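Local coordinates for aminopeptidase N family protein (Idiomarina loihiensis L2TR, PDB 4FGM), which probably acts as a zinc-dependent aminopeptidase of the M61 family, cleaving residues from the N-terminal end of peptides, at residues S278-T283 / G308-F313; L303-G308 / R403-L408. All blocks are in the same frame, centred on the assembly; numbering follows the deposited sequence.

Contact 1: residues S278-T283 / G308-F313; sequences SWNIKT and GMTSYF
Asn280 meets Thr310 through a single amide nitrogen: ND2 of Asn280 lies 3.2 Å from OG1 of Thr310. The N-H...O angle is only 124°, so this hydrogen bond is weak. The same ND2 also reaches CB of Met309, a selenomethionine, at 3.8 Å, while the rest of that bent side chain leads away. The first torsion of Asn280 (chi1 -157°) puts CG opposite the backbone N, and the amide at its end passes alongside Thr310, with only ND2 coming up to OG1. Thr310 OG1 gives its proton to Tyr306 O one turn earlier and can therefore act as acceptor for Asn280. In the gluzincin layout of the M61 peptidases, the loop 278-283 follows the helix bearing the HExxH histidines, and helix 308-320 follows the third zinc ligand, Glu307. Asn280 O accepts a hydrogen bond from ND1 of the zinc-binding His277, and the Thr310 side chain touches both His273 and His277. The two segments together bury 92 Å², all of it on Asn280, Thr310 and Met309. Beyond this close part they diverge: the Ile281 and Thr283 side chains make no contact with residues 308-313, and Thr283 is partly exposed.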
ATOM      1  N   SER A 278      -0.573  11.348   4.275  1.00 42.44           N
ATOM      2  CA  SER A 278      -1.408  12.551   4.366  1.00 46.29           C
ATOM      3  C   SER A 278      -0.593  13.743   3.876  1.00 47.06           C
ATOM      4  O   SER A 278      -1.123  14.674   3.238  1.00 39.90           O
ATOM      5  CB  SER A 278      -1.826  12.812   5.808  1.00 45.26           C
ATOM      6  OG  SER A 278      -2.863  11.924   6.174  1.00 50.56           O
ATOM      7  N   TRP A 279       0.693  13.738   4.216  1.00 45.20           N
ATOM      8  CA  TRP A 279       1.559  14.825   3.794  1.00 47.07           C
ATOM      9  C   TRP A 279       2.201  14.409   2.481  1.00 50.83           C
ATOM     10  O   TRP A 279       2.194  15.157   1.490  1.00 50.86           O
ATOM     11  CB  TRP A 279       2.664  15.056   4.815  1.00 46.03           C
ATOM     12  CG  TRP A 279       2.202  15.685   6.071  1.00 50.46           C
ATOM     13  CD1 TRP A 279       2.186  17.026   6.368  1.00 50.14           C
ATOM     14  CD2 TRP A 279       1.710  15.010   7.228  1.00 49.13           C
ATOM     15  NE1 TRP A 279       1.721  17.223   7.654  1.00 47.70           N
ATOM     16  CE2 TRP A 279       1.426  16.003   8.205  1.00 45.46           C
ATOM     17  CE3 TRP A 279       1.489  13.660   7.542  1.00 48.13           C
ATOM     18  CZ2 TRP A 279       0.930  15.689   9.465  1.00 38.82           C
ATOM     19  CZ3 TRP A 279       0.997  13.339   8.797  1.00 43.64           C
ATOM     20  CH2 TRP A 279       0.725  14.353   9.751  1.00 40.86           C
ATOM     21  N   ASN A 280       2.745  13.204   2.474  1.00 50.95           N
ATOM     22  CA  ASN A 280       3.422  12.704   1.294  1.00 52.28           C
ATOM     23  C   ASN A 280       2.503  11.943   0.352  1.00 53.64           C
ATOM     24  O   ASN A 280       2.115  10.802   0.663  1.00 61.44           O
ATOM     25  CB  ASN A 280       4.568  11.822   1.781  1.00 55.48           C
ATOM     26  CG  ASN A 280       5.694  11.664   0.771  1.00 56.49           C
ATOM     27  OD1 ASN A 280       5.787  12.410  -0.200  1.00 55.73           O
ATOM     28  ND2 ASN A 280       6.584  10.688   1.025  1.00 54.60           N
ATOM     29  N   ILE A 281       2.086  12.629  -0.715  1.00 54.25           N
ATOM     30  CA  ILE A 281       1.173  12.151  -1.755  1.00 47.74           C
ATOM     31  C   ILE A 281      -0.228  12.706  -1.776  1.00 50.02           C
ATOM     32  O   ILE A 281      -0.868  12.704  -2.839  1.00 52.13           O
ATOM     33  CB  ILE A 281       1.078  10.601  -1.827  1.00 48.72           C
ATOM     34  CG1 ILE A 281       0.703  10.185  -3.258  1.00 43.41           C
ATOM     35  CG2 ILE A 281      -0.083  10.109  -0.984  1.00 44.87           C
ATOM     36  CD1 ILE A 281       1.641  10.730  -4.300  1.00 49.92           C
ATOM     37  N   LYS A 282      -0.722  13.120  -0.617  1.00 48.85           N
ATOM     38  CA  LYS A 282      -2.064  13.666  -0.592  1.00 49.57           C
ATOM     39  C   LYS A 282      -1.987  15.176  -0.772  1.00 46.78           C
ATOM     40  O   LYS A 282      -2.855  15.755  -1.439  1.00 47.48           O
ATOM     41  CB  LYS A 282      -2.789  13.347   0.717  1.00 44.15           C
ATOM     42  CG  LYS A 282      -3.381  11.934   0.751  1.00 44.50           C
ATOM     43  CD  LYS A 282      -3.636  11.404  -0.659  1.00 48.86           C
ATOM     44  CE  LYS A 282      -5.014  11.778  -1.115  1.00 45.16           C
ATOM     45  NZ  LYS A 282      -5.044  11.784  -2.594  1.00 49.25           N
ATOM     46  N   THR A 283      -0.975  15.820  -0.176  1.00 43.89           N
ATOM     47  CA  THR A 283      -0.823  17.269  -0.315  1.00 45.40           C
ATOM     48  C   THR A 283       0.442  17.555  -1.116  1.00 53.48           C
ATOM     49  O   THR A 283       0.403  18.293  -2.100  1.00 58.74           O
ATOM     50  CB  THR A 283      -0.783  17.972   1.051  1.00 45.25           C
ATOM     51  OG1 THR A 283       0.011  17.211   1.972  1.00 48.33           O
ATOM     52  CG2 THR A 283      -2.198  18.127   1.595  1.00 38.02           C
ATOM     53  N   GLY A 308       8.705   5.370  -1.722  1.00 42.60           N
ATOM     54  CA  GLY A 308       9.979   5.060  -1.088  1.00 39.88           C
ATOM     55  C   GLY A 308      10.206   5.690   0.276  1.00 43.63           C
ATOM     56  O   GLY A 308      10.475   4.972   1.247  1.00 44.87           O
HETATM   57  N   MSE A 309      10.107   7.021   0.358  1.00 41.86           N
HETATM   58  CA  MSE A 309      10.307   7.727   1.624  1.00 43.64           C
HETATM   59  C   MSE A 309       9.337   7.193   2.674  1.00 49.59           C
HETATM   60  O   MSE A 309       9.715   6.941   3.827  1.00 48.90           O
HETATM   61  CB  MSE A 309      10.073   9.239   1.457  1.00 52.16           C
HETATM   62  CG  MSE A 309      10.913   9.932   0.383  1.00 56.15           C
HETATM   63 SE   MSE A 309      12.855   9.799   0.606  1.00 66.61          SE
HETATM   64  CE  MSE A 309      13.238   8.615  -0.867  1.00 53.49           C
ATOM     65  N   THR A 310       8.083   7.025   2.262  1.00 42.35           N
ATOM     66  CA  THR A 310       7.041   6.526   3.153  1.00 42.59           C
ATOM     67  C   THR A 310       7.367   5.111   3.637  1.00 43.38           C
ATOM     68  O   THR A 310       7.092   4.754   4.785  1.00 40.51           O
ATOM     69  CB  THR A 310       5.680   6.506   2.442  1.00 49.45           C
ATOM     70  OG1 THR A 310       5.480   7.757   1.766  1.00 48.25           O
ATOM     71  CG2 THR A 310       4.551   6.274   3.454  1.00 42.34           C
ATOM     72  N   SER A 311       7.967   4.312   2.758  1.00 40.73           N
ATOM     73  CA  SER A 311       8.325   2.944   3.115  1.00 52.09           C
ATOM     74  C   SER A 311       9.517   2.885   4.056  1.00 51.40           C
ATOM     75  O   SER A 311       9.808   1.837   4.623  1.00 47.80           O
ATOM     76  CB  SER A 311       8.605   2.112   1.865  1.00 50.40           C
ATOM     77  OG  SER A 311       7.400   1.870   1.162  1.00 49.34           O
ATOM     78  N   TYR A 312      10.212   4.005   4.217  1.00 47.41           N
ATOM     79  CA  TYR A 312      11.345   4.059   5.135  1.00 43.47           C
ATOM     80  C   TYR A 312      10.836   4.575   6.474  1.00 48.10           C
ATOM     81  O   TYR A 312      11.180   4.053   7.531  1.00 51.31           O
ATOM     82  CB  TYR A 312      12.427   5.002   4.608  1.00 45.22           C
ATOM     83  CG  TYR A 312      13.426   5.439   5.660  1.00 49.43           C
ATOM     84  CD1 TYR A 312      14.351   4.541   6.191  1.00 51.50           C
ATOM     85  CD2 TYR A 312      13.451   6.761   6.118  1.00 46.23           C
ATOM     86  CE1 TYR A 312      15.280   4.945   7.149  1.00 52.56           C
ATOM     87  CE2 TYR A 312      14.373   7.177   7.073  1.00 48.01           C
ATOM     88  CZ  TYR A 312      15.287   6.266   7.584  1.00 53.09           C
ATOM     89  OH  TYR A 312      16.212   6.677   8.518  1.00 51.87           O
ATOM     90  N   PHE A 313       9.992   5.595   6.425  1.00 45.58           N
ATOM     91  CA  PHE A 313       9.467   6.181   7.648  1.00 48.86           C
ATOM     92  C   PHE A 313       8.408   5.368   8.386  1.00 45.32           C
ATOM     93  O   PHE A 313       8.348   5.433   9.616  1.00 47.10           O
ATOM     94  CB  PHE A 313       8.966   7.606   7.369  1.00 48.48           C
ATOM     95  CG  PHE A 313      10.078   8.624   7.287  1.00 50.16           C
ATOM     96  CD1 PHE A 313      10.824   8.948   8.416  1.00 50.72           C
ATOM     97  CD2 PHE A 313      10.394   9.241   6.082  1.00 48.82           C
ATOM     98  CE1 PHE A 313      11.884   9.864   8.344  1.00 47.40           C
ATOM     99  CE2 PHE A 313      11.454  10.158   5.998  1.00 53.39           C
ATOM    100  CZ  PHE A 313      12.193  10.473   7.134  1.00 47.25           C
TER

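Contact 2: residues L303-G308 / R403-L408. With ZN (zinc ion), chain C; MAE (maleic acid), chain B.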
ATOM      1  N   LEU A 303       7.355   7.788  -7.881  1.00 43.34           N
ATOM      2  CA  LEU A 303       6.921   6.911  -6.797  1.00 41.92           C
ATOM      3  C   LEU A 303       8.078   6.431  -5.919  1.00 47.26           C
ATOM      4  O   LEU A 303       7.853   5.927  -4.817  1.00 46.15           O
ATOM      5  CB  LEU A 303       6.143   5.720  -7.350  1.00 48.08           C
ATOM      6  CG  LEU A 303       4.815   6.085  -8.031  1.00 52.76           C
ATOM      7  CD1 LEU A 303       4.060   4.811  -8.387  1.00 44.88           C
ATOM      8  CD2 LEU A 303       3.968   6.954  -7.106  1.00 53.99           C
ATOM      9  N   TRP A 304       9.314   6.593  -6.390  1.00 41.45           N
ATOM     10  CA  TRP A 304      10.474   6.184  -5.594  1.00 35.12           C
ATOM     11  C   TRP A 304      10.518   7.083  -4.368  1.00 38.29           C
ATOM     12  O   TRP A 304      11.030   6.712  -3.309  1.00 43.20           O
ATOM     13  CB  TRP A 304      11.782   6.357  -6.380  1.00 39.53           C
ATOM     14  CG  TRP A 304      12.127   7.792  -6.715  1.00 42.19           C
ATOM     15  CD1 TRP A 304      11.828   8.463  -7.875  1.00 42.32           C
ATOM     16  CD2 TRP A 304      12.831   8.726  -5.886  1.00 47.55           C
ATOM     17  NE1 TRP A 304      12.305   9.750  -7.816  1.00 41.57           N
ATOM     18  CE2 TRP A 304      12.922   9.941  -6.609  1.00 46.76           C
ATOM     19  CE3 TRP A 304      13.395   8.657  -4.604  1.00 48.76           C
ATOM     20  CZ2 TRP A 304      13.556  11.074  -6.092  1.00 46.63           C
ATOM     21  CZ3 TRP A 304      14.029   9.787  -4.089  1.00 51.33           C
ATOM     22  CH2 TRP A 304      14.102  10.980  -4.835  1.00 50.03           C
ATOM     23  N   PHE A 305       9.974   8.283  -4.526  1.00 44.10           N
ATOM     24  CA  PHE A 305       9.949   9.244  -3.444  1.00 45.03           C
ATOM     25  C   PHE A 305       8.640   9.143  -2.662  1.00 44.08           C
ATOM     26  O   PHE A 305       8.640   8.988  -1.434  1.00 45.10           O
ATOM     27  CB  PHE A 305      10.149  10.661  -4.012  1.00 41.93           C
ATOM     28  CG  PHE A 305       9.992  11.757  -2.991  1.00 41.68           C
ATOM     29  CD1 PHE A 305       8.731  12.306  -2.718  1.00 37.52           C
ATOM     30  CD2 PHE A 305      11.096  12.221  -2.282  1.00 38.28           C
ATOM     31  CE1 PHE A 305       8.577  13.303  -1.748  1.00 38.62           C
ATOM     32  CE2 PHE A 305      10.959  13.216  -1.312  1.00 40.35           C
ATOM     33  CZ  PHE A 305       9.694  13.762  -1.041  1.00 37.43           C
ATOM     34  N   TYR A 306       7.524   9.208  -3.375  1.00 43.81           N
ATOM     35  CA  TYR A 306       6.225   9.148  -2.724  1.00 49.61           C
ATOM     36  C   TYR A 306       5.920   7.821  -2.042  1.00 48.90           C
ATOM     37  O   TYR A 306       5.185   7.779  -1.056  1.00 45.04           O
ATOM     38  CB  TYR A 306       5.142   9.555  -3.724  1.00 45.72           C
ATOM     39  CG  TYR A 306       5.204  11.040  -3.959  1.00 42.67           C
ATOM     40  CD1 TYR A 306       4.877  11.932  -2.932  1.00 42.31           C
ATOM     41  CD2 TYR A 306       5.707  11.562  -5.148  1.00 39.82           C
ATOM     42  CE1 TYR A 306       5.060  13.304  -3.079  1.00 46.76           C
ATOM     43  CE2 TYR A 306       5.898  12.937  -5.306  1.00 41.38           C
ATOM     44  CZ  TYR A 306       5.575  13.800  -4.262  1.00 43.34           C
ATOM     45  OH  TYR A 306       5.800  15.150  -4.379  1.00 42.85           O
ATOM     46  N   GLU A 307       6.487   6.737  -2.552  1.00 44.34           N
ATOM     47  CA  GLU A 307       6.281   5.446  -1.916  1.00 41.92           C
ATOM     48  C   GLU A 307       7.540   5.075  -1.137  1.00 45.04           C
ATOM     49  O   GLU A 307       7.454   4.557  -0.022  1.00 43.61           O
ATOM     50  CB  GLU A 307       5.952   4.366  -2.950  1.00 42.02           C
ATOM     51  CG  GLU A 307       4.534   4.449  -3.514  1.00 47.87           C
ATOM     52  CD  GLU A 307       3.466   4.455  -2.431  1.00 46.41           C
ATOM     53  OE1 GLU A 307       3.801   4.199  -1.263  1.00 47.02           O
ATOM     54  OE2 GLU A 307       2.290   4.712  -2.750  1.00 51.21           O
ATOM     55  N   GLY A 308       8.705   5.370  -1.722  1.00 42.60           N
ATOM     56  CA  GLY A 308       9.979   5.060  -1.088  1.00 39.88           C
ATOM     57  C   GLY A 308      10.206   5.690   0.276  1.00 43.63           C
ATOM     58  O   GLY A 308      10.475   4.972   1.247  1.00 44.87           O
ATOM     59  N   ARG A 403      13.875  16.235   8.511  1.00 62.85           N
ATOM     60  CA  ARG A 403      13.870  17.684   8.367  1.00 61.44           C
ATOM     61  C   ARG A 403      13.636  18.066   6.903  1.00 53.19           C
ATOM     62  O   ARG A 403      12.885  18.992   6.604  1.00 55.17           O
ATOM     63  CB  ARG A 403      15.189  18.285   8.863  1.00 69.24           C
ATOM     64  CG  ARG A 403      15.259  19.785   8.644  1.00 84.99           C
ATOM     65  CD  ARG A 403      16.033  20.521   9.726  1.00 98.13           C
ATOM     66  NE  ARG A 403      15.782  21.960   9.640  1.00109.64           N
ATOM     67  CZ  ARG A 403      14.599  22.529   9.863  1.00115.17           C
ATOM     68  NH1 ARG A 403      13.549  21.787  10.194  1.00116.36           N
ATOM     69  NH2 ARG A 403      14.457  23.840   9.741  1.00115.88           N
ATOM     70  N   VAL A 404      14.269  17.338   5.994  1.00 50.70           N
ATOM     71  CA  VAL A 404      14.107  17.611   4.576  1.00 54.07           C
ATOM     72  C   VAL A 404      12.651  17.416   4.147  1.00 56.35           C
ATOM     73  O   VAL A 404      12.128  18.192   3.336  1.00 53.21           O
ATOM     74  CB  VAL A 404      15.031  16.697   3.729  1.00 50.71           C
ATOM     75  CG1 VAL A 404      14.696  16.826   2.247  1.00 45.73           C
ATOM     76  CG2 VAL A 404      16.493  17.073   3.975  1.00 50.11           C
HETATM   77  N   MSE A 405      11.996  16.388   4.688  1.00 53.52           N
HETATM   78  CA  MSE A 405      10.596  16.119   4.345  1.00 50.44           C
HETATM   79  C   MSE A 405       9.721  17.283   4.804  1.00 48.95           C
HETATM   80  O   MSE A 405       8.857  17.754   4.061  1.00 51.55           O
HETATM   81  CB  MSE A 405      10.105  14.817   5.000  1.00 48.85           C
HETATM   82  CG  MSE A 405      10.820  13.550   4.538  1.00 51.35           C
HETATM   83 SE   MSE A 405      10.706  13.246   2.623  1.00 68.93          SE
HETATM   84  CE  MSE A 405       8.774  13.137   2.474  1.00 43.35           C
ATOM     85  N   LYS A 406       9.955  17.742   6.032  1.00 46.44           N
ATOM     86  CA  LYS A 406       9.201  18.863   6.594  1.00 53.13           C
ATOM     87  C   LYS A 406       9.273  20.058   5.647  1.00 58.91           C
ATOM     88  O   LYS A 406       8.250  20.596   5.211  1.00 58.18           O
ATOM     89  CB  LYS A 406       9.783  19.277   7.951  1.00 51.92           C
ATOM     90  CG  LYS A 406       9.090  20.490   8.571  1.00 53.19           C
ATOM     91  CD  LYS A 406       9.991  21.226   9.554  1.00 60.46           C
ATOM     92  CE  LYS A 406      10.682  22.419   8.898  1.00 75.72           C
ATOM     93  NZ  LYS A 406       9.751  23.566   8.641  1.00 82.58           N
ATOM     94  N   GLU A 407      10.499  20.463   5.337  1.00 56.89           N
ATOM     95  CA  GLU A 407      10.737  21.596   4.458  1.00 57.42           C
ATOM     96  C   GLU A 407      10.153  21.394   3.065  1.00 53.97           C
ATOM     97  O   GLU A 407       9.502  22.295   2.530  1.00 50.39           O
ATOM     98  CB  GLU A 407      12.237  21.884   4.387  1.00 61.93           C
ATOM     99  CG  GLU A 407      12.791  22.421   5.705  1.00 72.59           C
ATOM    100  CD  GLU A 407      14.299  22.573   5.698  1.00 84.37           C
ATOM    101  OE1 GLU A 407      14.865  22.817   4.613  1.00 89.75           O
ATOM    102  OE2 GLU A 407      14.918  22.465   6.781  1.00 87.31           O
ATOM    103  N   LEU A 408      10.367  20.221   2.475  1.00 51.07           N
ATOM    104  CA  LEU A 408       9.815  19.971   1.148  1.00 50.96           C
ATOM    105  C   LEU A 408       8.299  20.074   1.198  1.00 53.69           C
ATOM    106  O   LEU A 408       7.671  20.534   0.247  1.00 54.24           O
ATOM    107  CB  LEU A 408      10.223  18.591   0.627  1.00 53.41           C
ATOM    108  CG  LEU A 408      11.643  18.475   0.065  1.00 50.74           C
ATOM    109  CD1 LEU A 408      11.953  17.019  -0.258  1.00 46.78           C
ATOM    110  CD2 LEU A 408      11.769  19.332  -1.181  1.00 48.09           C
TER
HETATM  111 ZN    ZN C 602       2.106   3.992   0.124  1.00 53.85          ZN
HETATM  112  C1  MAE B 601       0.229   2.334  -0.820  1.00101.44           C
HETATM  113  O1  MAE B 601       0.963   2.649  -1.821  1.00105.83           O
HETATM  114  O2  MAE B 601      -0.017   3.219   0.031  1.00 98.85           O
HETATM  115  C2  MAE B 601      -0.318   0.960  -0.771  1.00101.18           C
HETATM  116  C3  MAE B 601      -1.269   0.362  -1.485  1.00101.86           C
HETATM  117  C4  MAE B 601      -2.051   0.955  -2.564  1.00104.55           C
HETATM  118  O3  MAE B 601      -1.978   2.133  -2.963  1.00112.39           O
HETATM  119  O4  MAE B 601      -2.821   0.156  -3.136  1.00 99.53           O
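Phe305 contributes most of the surface buried here, 66 Å² of 114 Å², and meets Met405 and Leu408 with the far end of its ring. Met405 is a selenomethionine: its methyl CE sits 3.7 Å from CZ of Phe305, and its SE lies 3.9 Å from CE2 of that ring. The selenium is 4.7 Å from the ring centroid and 54° off the normal, which makes this an oblique Met-aromatic contact. Met405 sets out from helix 401-413 across the direction of the contact, but bends at chi2 and chi3 bring its tip round to a ring arriving from the opposite direction. Leu408, one turn further on, brings CD1 to 4.0 Å from CZ of Phe305, slanting to the ring, neither over its face nor at its edge. With CG of Phe305 anti to the backbone nitrogen (chi1 174°), the ring extends from its short helix toward these two residues. At its other end CD1 of Phe305 lies 3.6 Å above the centre of the Tyr306 ring, and CB covers a face of the Trp304 indole. Replacing Phe305 by an alanine is likely to open a gap between helices 303-306 and 401-413 and take away the ring that Met405 SE and CE and Leu408 CD1 lie against. Helix 423-429 adds Val424 against Phe305 and Trp427 against Leu408. Two residues after Phe305 the helix has ended, and Glu307 binds the zinc ion through OE1 at 2.2 Å. Its OE2 lies 2.6 Å from O1 of the bound maleic acid, whose O2 also ligates the metal. His273 and His277 supply the remaining protein ligands, completing the two-histidine, one-glutamate zinc site of an HExxH gluzincin peptidase.

In the fold
Contacts 1 and 2 have centres about 6 Å apart and share Gly308, because helices 303-306 and 308-320 follow each other in the chain. Asn280 of contact 1 also packs against contact 2: its OD1 is 3.3 Å from CE1 of Phe305, and its ND2 is 3.6 Å from CE of Met405. Met309 CE in turn lies 3.5 Å from CZ3 of Trp304. The side chains that carry the contacts differ in depth: that of Thr310 comes within about 5 Å of the zinc and about 6 Å of the maleic acid, whereas that of Met405 stays about 9 Å from the His277 side chain, although residues 303-308 also hold the metal ligand Glu307.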